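Long-range contacts in copper-containing nitrite reductase (Bradyrhizobium sp. ORS 375, PDB 6THE), which reduces nitrite to nitric oxide with the help of bound copper, the crystallised form being the core of a four-domain heme-cupredoxin-copper enzyme: residues E163-I168 / A176-E181; E234-V239 / A264-K269; F268-P273 / L294-P299. All coordinates share one frame; numbering follows the deposited sequence.

Interaction 1. Residues E163-I168 / A176-E181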
loop_
_atom_site.group_PDB
_atom_site.type_symbol
_atom_site.label_atom_id
_atom_site.label_comp_id
_atom_site.label_asym_id
_atom_site.label_seq_id
_atom_site.Cartn_x
_atom_site.Cartn_y
_atom_site.Cartn_z
ATOM N N GLU A 163 13.751 0.360 9.616
ATOM C CA GLU A 163 14.794 0.405 8.604
ATOM C C GLU A 163 16.072 0.952 9.234
ATOM O O GLU A 163 16.024 1.873 10.047
ATOM C CB GLU A 163 14.353 1.282 7.429
ATOM C CG GLU A 163 13.118 0.766 6.709
ATOM C CD GLU A 163 12.217 1.835 6.111
ATOM O OE1 GLU A 163 12.737 2.895 5.710
ATOM O OE2 GLU A 163 10.992 1.608 6.058
ATOM N N ILE A 164 17.211 0.366 8.846
ATOM C CA ILE A 164 18.515 0.793 9.326
ATOM C C ILE A 164 19.324 1.312 8.139
ATOM O O ILE A 164 19.596 0.572 7.193
ATOM C CB ILE A 164 19.237 -0.348 10.078
ATOM C CG1 ILE A 164 18.461 -0.815 11.316
ATOM C CG2 ILE A 164 20.676 0.026 10.408
ATOM C CD1 ILE A 164 18.379 0.200 12.441
ATOM N N TYR A 165 19.693 2.597 8.207
ATOM C CA TYR A 165 20.424 3.266 7.145
ATOM C C TYR A 165 21.889 3.411 7.551
ATOM O O TYR A 165 22.366 4.517 7.799
ATOM C CB TYR A 165 19.771 4.613 6.815
ATOM C CG TYR A 165 18.395 4.516 6.205
ATOM C CD1 TYR A 165 17.258 4.491 6.998
ATOM C CD2 TYR A 165 18.228 4.450 4.830
ATOM C CE1 TYR A 165 15.991 4.400 6.443
ATOM C CE2 TYR A 165 16.968 4.364 4.259
ATOM C CZ TYR A 165 15.846 4.338 5.068
ATOM O OH TYR A 165 14.604 4.250 4.509
ATOM N N SER A 166 22.586 2.271 7.615
ATOM C CA SER A 166 23.990 2.228 7.987
ATOM C C SER A 166 24.855 2.717 6.828
ATOM O O SER A 166 24.515 2.508 5.663
ATOM C CB SER A 166 24.391 0.842 8.432
ATOM O OG SER A 166 24.092 -0.120 7.431
ATOM N N ASP A 167 25.972 3.371 7.171
ATOM C CA ASP A 167 26.914 3.891 6.192
ATOM C C ASP A 167 27.644 2.731 5.520
ATOM O O ASP A 167 27.813 2.724 4.301
ATOM C CB ASP A 167 27.865 4.921 6.812
ATOM C CG ASP A 167 28.689 4.402 7.980
ATOM O OD1 ASP A 167 28.261 3.417 8.619
ATOM O OD2 ASP A 167 29.757 4.991 8.246
ATOM N N ILE A 168 28.064 1.753 6.334
ATOM C CA ILE A 168 28.730 0.553 5.855
ATOM C C ILE A 168 27.691 -0.378 5.233
ATOM O O ILE A 168 26.544 -0.409 5.678
ATOM C CB ILE A 168 29.532 -0.131 6.985
ATOM C CG1 ILE A 168 28.719 -0.270 8.277
ATOM C CG2 ILE A 168 30.851 0.594 7.218
ATOM C CD1 ILE A 168 29.364 -1.147 9.329
ATOM N N ALA A 176 28.587 1.026 12.987
ATOM C CA ALA A 176 27.763 1.616 11.944
ATOM C C ALA A 176 27.093 2.885 12.464
ATOM O O ALA A 176 26.621 2.926 13.599
ATOM C CB ALA A 176 26.746 0.612 11.459
ATOM N N GLU A 177 27.068 3.915 11.611
ATOM C CA GLU A 177 26.405 5.173 11.914
ATOM C C GLU A 177 25.321 5.430 10.869
ATOM O O GLU A 177 25.291 4.779 9.825
ATOM C CB GLU A 177 27.426 6.312 11.985
ATOM C CG GLU A 177 28.061 6.651 10.646
ATOM C CD GLU A 177 29.314 7.507 10.713
ATOM O OE1 GLU A 177 30.193 7.209 11.551
ATOM O OE2 GLU A 177 29.415 8.467 9.923
ATOM N N PHE A 178 24.437 6.388 11.171
ATOM C CA PHE A 178 23.339 6.759 10.294
ATOM C C PHE A 178 23.884 7.435 9.038
ATOM O O PHE A 178 24.825 8.223 9.111
ATOM C CB PHE A 178 22.355 7.665 11.042
ATOM C CG PHE A 178 21.215 8.200 10.213
ATOM C CD1 PHE A 178 20.066 7.448 10.015
ATOM C CD2 PHE A 178 21.285 9.462 9.640
ATOM C CE1 PHE A 178 19.016 7.944 9.255
ATOM C CE2 PHE A 178 20.236 9.956 8.879
ATOM C CZ PHE A 178 19.104 9.197 8.690
ATOM N N SER A 179 23.277 7.108 7.891
ATOM C CA SER A 179 23.618 7.726 6.620
ATOM C C SER A 179 22.425 8.523 6.101
ATOM O O SER A 179 21.365 7.959 5.829
ATOM C CB SER A 179 24.077 6.695 5.619
ATOM O OG SER A 179 24.487 7.314 4.409
ATOM N N VAL A 180 22.619 9.842 5.974
ATOM C CA VAL A 180 21.575 10.763 5.552
ATOM C C VAL A 180 21.340 10.612 4.049
ATOM O O VAL A 180 20.251 10.901 3.556
ATOM C CB VAL A 180 21.903 12.216 5.958
ATOM C CG1 VAL A 180 23.102 12.783 5.211
ATOM C CG2 VAL A 180 20.701 13.141 5.832
ATOM N N GLU A 181 22.372 10.140 3.337
ATOM C CA GLU A 181 22.326 9.956 1.894
ATOM C C GLU A 181 21.379 8.807 1.554
ATOM O O GLU A 181 20.551 8.933 0.654
ATOM C CB GLU A 181 23.730 9.698 1.340
ATOM C CG GLU A 181 24.668 10.890 1.449
ATOM C CD GLU A 181 25.324 11.121 2.803
ATOM O OE1 GLU A 181 26.044 12.131 2.941
ATOM O OE2 GLU A 181 25.119 10.294 3.717
#

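Interaction 2. Residues E234-V239 / A264-K269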
loop_
_atom_site.group_PDB
_atom_site.type_symbol
_atom_site.label_atom_id
_atom_site.label_comp_id
_atom_site.label_asym_id
_atom_site.label_seq_id
_atom_site.Cartn_x
_atom_site.Cartn_y
_atom_site.Cartn_z
ATOM N N GLU A 234 -0.014 -19.453 8.080
ATOM C CA GLU A 234 -1.193 -19.034 8.820
ATOM C C GLU A 234 -2.035 -18.070 7.986
ATOM O O GLU A 234 -1.516 -17.366 7.121
ATOM C CB GLU A 234 -0.795 -18.397 10.153
ATOM C CG GLU A 234 -0.525 -19.407 11.257
ATOM C CD GLU A 234 -1.724 -20.215 11.731
ATOM O OE1 GLU A 234 -2.862 -19.707 11.638
ATOM O OE2 GLU A 234 -1.517 -21.353 12.196
ATOM N N ILE A 235 -3.344 -18.071 8.264
ATOM C CA ILE A 235 -4.280 -17.091 7.737
ATOM C C ILE A 235 -4.842 -16.307 8.920
ATOM O O ILE A 235 -5.221 -16.896 9.931
ATOM C CB ILE A 235 -5.403 -17.770 6.923
ATOM C CG1 ILE A 235 -4.852 -18.767 5.898
ATOM C CG2 ILE A 235 -6.305 -16.731 6.270
ATOM C CD1 ILE A 235 -5.889 -19.706 5.323
ATOM N N PHE A 236 -4.883 -14.977 8.780
ATOM C CA PHE A 236 -5.407 -14.110 9.822
ATOM C C PHE A 236 -6.927 -14.242 9.878
ATOM O O PHE A 236 -7.608 -14.022 8.880
ATOM C CB PHE A 236 -4.989 -12.656 9.585
ATOM C CG PHE A 236 -3.506 -12.414 9.458
ATOM C CD1 PHE A 236 -2.630 -12.793 10.468
ATOM C CD2 PHE A 236 -2.983 -11.788 8.335
ATOM C CE1 PHE A 236 -1.267 -12.562 10.350
ATOM C CE2 PHE A 236 -1.621 -11.557 8.218
ATOM C CZ PHE A 236 -0.764 -11.944 9.226
ATOM N N ASP A 237 -7.435 -14.611 11.061
ATOM C CA ASP A 237 -8.863 -14.761 11.295
ATOM C C ASP A 237 -9.524 -13.385 11.296
ATOM O O ASP A 237 -10.575 -13.202 10.684
ATOM C CB ASP A 237 -9.144 -15.520 12.595
ATOM C CG ASP A 237 -8.622 -16.948 12.611
ATOM O OD1 ASP A 237 -8.446 -17.528 11.518
ATOM O OD2 ASP A 237 -8.399 -17.474 13.721
ATOM N N LYS A 238 -8.895 -12.431 11.994
ATOM C CA LYS A 238 -9.397 -11.070 12.101
ATOM C C LYS A 238 -8.235 -10.085 11.996
ATOM O O LYS A 238 -7.193 -10.280 12.621
ATOM C CB LYS A 238 -10.175 -10.881 13.407
ATOM C CG LYS A 238 -11.577 -11.477 13.420
ATOM C CD LYS A 238 -12.153 -11.651 14.808
ATOM C CE LYS A 238 -13.437 -12.454 14.814
ATOM N NZ LYS A 238 -13.899 -12.743 16.192
ATOM N N VAL A 239 -8.434 -9.033 11.194
ATOM C CA VAL A 239 -7.444 -7.983 11.006
ATOM C C VAL A 239 -8.119 -6.628 11.198
ATOM O O VAL A 239 -9.095 -6.314 10.517
ATOM C CB VAL A 239 -6.753 -8.080 9.630
ATOM C CG1 VAL A 239 -5.918 -6.845 9.320
ATOM C CG2 VAL A 239 -5.905 -9.335 9.499
ATOM N N ALA A 264 -1.650 -2.675 12.572
ATOM C CA ALA A 264 -2.552 -3.771 12.257
ATOM C C ALA A 264 -2.641 -4.706 13.459
ATOM O O ALA A 264 -1.622 -5.075 14.042
ATOM C CB ALA A 264 -2.082 -4.508 11.025
ATOM N N ILE A 265 -3.875 -5.069 13.827
ATOM C CA ILE A 265 -4.110 -6.081 14.844
ATOM C C ILE A 265 -4.501 -7.376 14.136
ATOM O O ILE A 265 -5.625 -7.515 13.656
ATOM C CB ILE A 265 -5.163 -5.617 15.873
ATOM C CG1 ILE A 265 -4.722 -4.341 16.599
ATOM C CG2 ILE A 265 -5.494 -6.734 16.854
ATOM C CD1 ILE A 265 -5.840 -3.615 17.312
ATOM N N ALA A 266 -3.542 -8.305 14.066
ATOM C CA ALA A 266 -3.728 -9.575 13.386
ATOM C C ALA A 266 -3.971 -10.675 14.417
ATOM O O ALA A 266 -3.154 -10.884 15.313
ATOM C CB ALA A 266 -2.525 -9.872 12.525
ATOM N N GLU A 267 -5.113 -11.357 14.277
ATOM C CA GLU A 267 -5.484 -12.470 15.135
ATOM C C GLU A 267 -5.606 -13.731 14.286
ATOM O O GLU A 267 -6.084 -13.672 13.154
ATOM C CB GLU A 267 -6.816 -12.190 15.835
ATOM C CG GLU A 267 -6.780 -10.999 16.777
ATOM C CD GLU A 267 -8.128 -10.582 17.344
ATOM O OE1 GLU A 267 -9.094 -11.364 17.221
ATOM O OE2 GLU A 267 -8.211 -9.472 17.906
ATOM N N PHE A 268 -5.172 -14.866 14.847
ATOM C CA PHE A 268 -5.266 -16.151 14.170
ATOM C C PHE A 268 -5.219 -17.294 15.181
ATOM O O PHE A 268 -4.662 -17.153 16.269
ATOM C CB PHE A 268 -4.187 -16.290 13.089
ATOM C CG PHE A 268 -2.768 -16.070 13.551
ATOM C CD1 PHE A 268 -2.215 -14.797 13.564
ATOM C CD2 PHE A 268 -1.979 -17.135 13.960
ATOM C CE1 PHE A 268 -0.909 -14.595 13.984
ATOM C CE2 PHE A 268 -0.672 -16.932 14.380
ATOM C CZ PHE A 268 -0.140 -15.662 14.390
ATOM N N LYS A 269 -5.823 -18.423 14.793
ATOM C CA LYS A 269 -5.812 -19.654 15.564
ATOM C C LYS A 269 -4.761 -20.587 14.968
ATOM O O LYS A 269 -4.739 -20.809 13.759
ATOM C CB LYS A 269 -7.205 -20.290 15.530
ATOM C CG LYS A 269 -7.340 -21.661 16.184
ATOM C CD LYS A 269 -7.767 -21.611 17.635
ATOM C CE LYS A 269 -8.296 -22.939 18.136
ATOM N NZ LYS A 269 -8.709 -22.864 19.557
#

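Interaction 3. Residues F268-P273 / L294-P299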
loop_
_atom_site.group_PDB
_atom_site.type_symbol
_atom_site.label_atom_id
_atom_site.label_comp_id
_atom_site.label_asym_id
_atom_site.label_seq_id
_atom_site.Cartn_x
_atom_site.Cartn_y
_atom_site.Cartn_z
ATOM N N PHE A 268 -5.172 -14.866 14.847
ATOM C CA PHE A 268 -5.266 -16.151 14.170
ATOM C C PHE A 268 -5.219 -17.294 15.181
ATOM O O PHE A 268 -4.662 -17.153 16.269
ATOM C CB PHE A 268 -4.187 -16.290 13.089
ATOM C CG PHE A 268 -2.768 -16.070 13.551
ATOM C CD1 PHE A 268 -2.215 -14.797 13.564
ATOM C CD2 PHE A 268 -1.979 -17.135 13.960
ATOM C CE1 PHE A 268 -0.909 -14.595 13.984
ATOM C CE2 PHE A 268 -0.672 -16.932 14.380
ATOM C CZ PHE A 268 -0.140 -15.662 14.390
ATOM N N LYS A 269 -5.823 -18.423 14.793
ATOM C CA LYS A 269 -5.812 -19.654 15.564
ATOM C C LYS A 269 -4.761 -20.587 14.968
ATOM O O LYS A 269 -4.739 -20.809 13.759
ATOM C CB LYS A 269 -7.205 -20.290 15.530
ATOM C CG LYS A 269 -7.340 -21.661 16.184
ATOM C CD LYS A 269 -7.767 -21.611 17.635
ATOM C CE LYS A 269 -8.296 -22.939 18.136
ATOM N NZ LYS A 269 -8.709 -22.864 19.557
ATOM N N VAL A 270 -3.888 -21.121 15.832
ATOM C CA VAL A 270 -2.853 -22.047 15.403
ATOM C C VAL A 270 -3.363 -23.471 15.614
ATOM O O VAL A 270 -3.784 -23.826 16.713
ATOM C CB VAL A 270 -1.514 -21.794 16.123
ATOM C CG1 VAL A 270 -0.406 -22.672 15.563
ATOM C CG2 VAL A 270 -1.104 -20.329 16.064
ATOM N N GLU A 271 -3.313 -24.276 14.546
ATOM C CA GLU A 271 -3.969 -25.574 14.520
ATOM C C GLU A 271 -2.944 -26.693 14.352
ATOM O O GLU A 271 -3.204 -27.830 14.741
ATOM C CB GLU A 271 -5.000 -25.625 13.389
ATOM C CG GLU A 271 -6.102 -24.582 13.507
ATOM C CD GLU A 271 -7.234 -24.900 14.471
ATOM O OE1 GLU A 271 -7.048 -25.766 15.352
ATOM O OE2 GLU A 271 -8.308 -24.278 14.338
ATOM N N VAL A 272 -1.788 -26.361 13.764
ATOM C CA VAL A 272 -0.800 -27.357 13.375
ATOM C C VAL A 272 0.550 -27.001 13.999
ATOM O O VAL A 272 0.968 -25.844 13.949
ATOM C CB VAL A 272 -0.717 -27.482 11.839
ATOM C CG1 VAL A 272 0.498 -28.273 11.380
ATOM C CG2 VAL A 272 -1.988 -28.073 11.247
ATOM N N PRO A 273 1.268 -27.977 14.607
ATOM C CA PRO A 273 2.593 -27.724 15.176
ATOM C C PRO A 273 3.666 -27.547 14.105
ATOM O O PRO A 273 3.531 -28.059 12.995
ATOM C CB PRO A 273 2.876 -28.996 15.991
ATOM C CG PRO A 273 2.084 -30.073 15.283
ATOM C CD PRO A 273 0.835 -29.372 14.791
ATOM N N LEU A 294 8.084 -18.190 14.704
ATOM C CA LEU A 294 7.057 -18.586 15.654
ATOM C C LEU A 294 7.076 -20.107 15.793
ATOM O O LEU A 294 6.641 -20.824 14.893
ATOM C CB LEU A 294 5.698 -18.068 15.165
ATOM C CG LEU A 294 4.457 -18.599 15.886
ATOM C CD1 LEU A 294 4.402 -18.122 17.330
ATOM C CD2 LEU A 294 3.189 -18.196 15.148
ATOM N N HIS A 295 7.612 -20.581 16.925
ATOM C CA HIS A 295 7.681 -22.000 17.231
ATOM C C HIS A 295 6.363 -22.454 17.853
ATOM O O HIS A 295 5.915 -21.886 18.848
ATOM C CB HIS A 295 8.869 -22.301 18.158
ATOM C CG HIS A 295 10.202 -22.249 17.489
ATOM N ND1 HIS A 295 10.567 -23.135 16.494
ATOM C CD2 HIS A 295 11.266 -21.440 17.685
ATOM C CE1 HIS A 295 11.794 -22.865 16.094
ATOM N NE2 HIS A 295 12.245 -21.830 16.813
ATOM N N VAL A 296 5.754 -23.482 17.251
ATOM C CA VAL A 296 4.511 -24.045 17.752
ATOM C C VAL A 296 4.752 -25.505 18.130
ATOM O O VAL A 296 5.093 -26.325 17.280
ATOM C CB VAL A 296 3.359 -23.893 16.737
ATOM C CG1 VAL A 296 2.086 -24.569 17.225
ATOM C CG2 VAL A 296 3.091 -22.432 16.406
ATOM N N GLN A 297 4.565 -25.805 19.420
ATOM C CA GLN A 297 4.809 -27.131 19.965
ATOM C C GLN A 297 3.483 -27.763 20.380
ATOM O O GLN A 297 2.615 -27.089 20.932
ATOM C CB GLN A 297 5.777 -27.050 21.148
ATOM C CG GLN A 297 7.180 -26.598 20.763
ATOM C CD GLN A 297 8.075 -26.347 21.953
ATOM O OE1 GLN A 297 7.931 -26.957 23.010
ATOM N NE2 GLN A 297 9.023 -25.438 21.783
ATOM N N GLY A 298 3.345 -29.065 20.103
ATOM C CA GLY A 298 2.156 -29.819 20.468
ATOM C C GLY A 298 1.935 -31.030 19.563
ATOM O O GLY A 298 2.797 -31.367 18.753
ATOM N N PRO A 299 0.775 -31.719 19.678
ATOM C CA PRO A 299 0.484 -32.893 18.854
ATOM C C PRO A 299 0.088 -32.519 17.427
ATOM O O PRO A 299 -0.391 -31.412 17.180
ATOM C CB PRO A 299 -0.700 -33.545 19.585
ATOM C CG PRO A 299 -1.412 -32.384 20.250
ATOM C CD PRO A 299 -0.316 -31.404 20.616
#

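Interaction 1. Residues E163-I168 / A176-E181
Three hydrogen bonds join D167 and Y165 to the chain from E177 to S179, and two of them are purely backbone. The amide of S179 gives its hydrogen to Y165 O, with N and O 2.7 Å apart, and D167 N reaches E177 O at 3.1 Å; together they flank a single bridge between S166 and F178. The third bond uses a side chain. D167 holds its CG between its own backbone N and carbonyl carbon (chi1 58°), which puts OD1 in front of E177 N at 3.3 Å. That bond is nearly straight at the hydrogen (171°), yet the donor stands above the carboxylate plane.

The bridge closes the loop that leaves strand 155-164 of the core's second cupredoxin domain, the fold arrangement of two-domain copper nitrite reductases, and leads to helix 180-185. S179 is the N-cap residue of that helix, and its OG bonds to E181 OE2, while K182 on the first turn donates to S166 O.

Among charged groups, the carboxylates of D167 and E177 cross with nearly parallel planes, OD2 lying 3.9 Å from OE2. These like charges probably repel one another; E177 OE1 has a hydrogen-bond partner in a bound pentane-1,5-diol.

Apolar contacts are slighter. A176 CB meets I168 CD1 at 3.8 Å and also the CB of S166, whereas F178 brings CE1 to within 4.2 Å of Y165 CB. The Y165 ring itself runs the other way, its OH bonding to E163 OE1 and N224, and helix 130-135 packs against both aromatic residues.

Interaction 2. Residues E234-V239 / A264-K269
E267 O is gripped by two successive amides of the facing chain, D237 N at 2.7 Å and K238 N at 3.3 Å. The first donor lies in the carbonyl plane; the second stands above it. The return bond, from E267 N to K238 O, is 2.9 Å long, and beyond it V239 pairs with A266 without hydrogen bonds between them.

On the buried side, A266 CB sits over a face of the F236 ring, 4.0 Å from its centroid, in a CH-pi contact. The same ring receives F268 CD1 at its edge, in plane, 3.7 Å from F236 CD1. The two phenyl groups lie side by side and point the same way, their planes inclined at 56°. F268 carries its CG between backbone N and carbonyl carbon (chi1 54°), a rotation that places the ring between F236, on the CD1 side, and E234, on the CD2 side. The side chains of E234 and F268 cross at about a right angle, with the carboxylate tilted 29° from the ring and E234 CG 3.8 Å from F268 CD2. An alanine in place of E234 is likely to leave F268 CD2 without its neighbour and open a gap beside V270 and I92 of the second subunit.

Where the chain turns at D237, its OD2 takes a weak bond from K269 N. Further out, K238 and E267 cross without their charged ends touching, and E267 OE2 forms a salt bridge with R215 on strand 213-222. V256 backs both F236 and V239, joining the two sheets of the sandwich. Two residues, D237 and K238, set against the single E267 make a classic beta bulge, here between antiparallel strands of the core's second cupredoxin domain.

Interaction 3. Residues F268-P273 / L294-P299
V270 and V296 both hold CG1 anti to the backbone N (chi1 -174° and 176°), and these methyls meet between the two segments. V270 CG1 lies 3.5 Å from V296 CG1 and almost as near to V296 CG2, fitting against both branches of the second valine as the two side chains slide past each other in opposite directions. L294 also has its CG anti to the backbone N (chi1 169°), and its CD2 approaches the edge of the F268 ring, 4.1 Å from CE2 and near the ring plane. The phenyl and the leucine come from opposite directions.

The contact spans the two sheets of the second cupredoxin sandwich of the core: F268 lies near the end of strand 263-269 in one, while L294 and V296 belong to strand 292-297 in the other. The chain from V270 to P273 crosses to strand 274-280, the neighbour of 292-297, and Y276 there packs on both L294 and V296.

No hydrogen bond links the two segments, and towards P273 the packing is of ring carbons against backbone carbonyls. P273 CD lies 3.4 Å from P299 O, its CB is 3.6 Å from G298 O, and its CA lies 3.6 Å from V296 O. V272 points away, and its side chain packs on I304 and Y305 near the modelled C-terminal end, but its carbonyl O comes 3.7 Å from V296 CG1 and accepts a hydrogen bond from the hydroxyl of Y276. I92 of the second subunit packs on E271 and V272.

Read from the N terminus, interaction 1 comes first, closing a short excursion of seven intervening residues between the end of strand 155-164 and the start of helix 180-185. Interaction 2 follows in series, bringing strands 236-241 and 263-269 together across 24 residues. Interaction 3 begins on F268 and K269, where interaction 2 ends, and closes the next loop of 20 residues onto strand 292-297. None lies within another's loop. Interactions 1 and 2 reach the same sheet from opposite sides of the chain's centre, 34 Å apart between centres, whereas 2 and 3 touch and both meet the second subunit; 2 joins neighbours within the sheet, while 3 ties it to its partner.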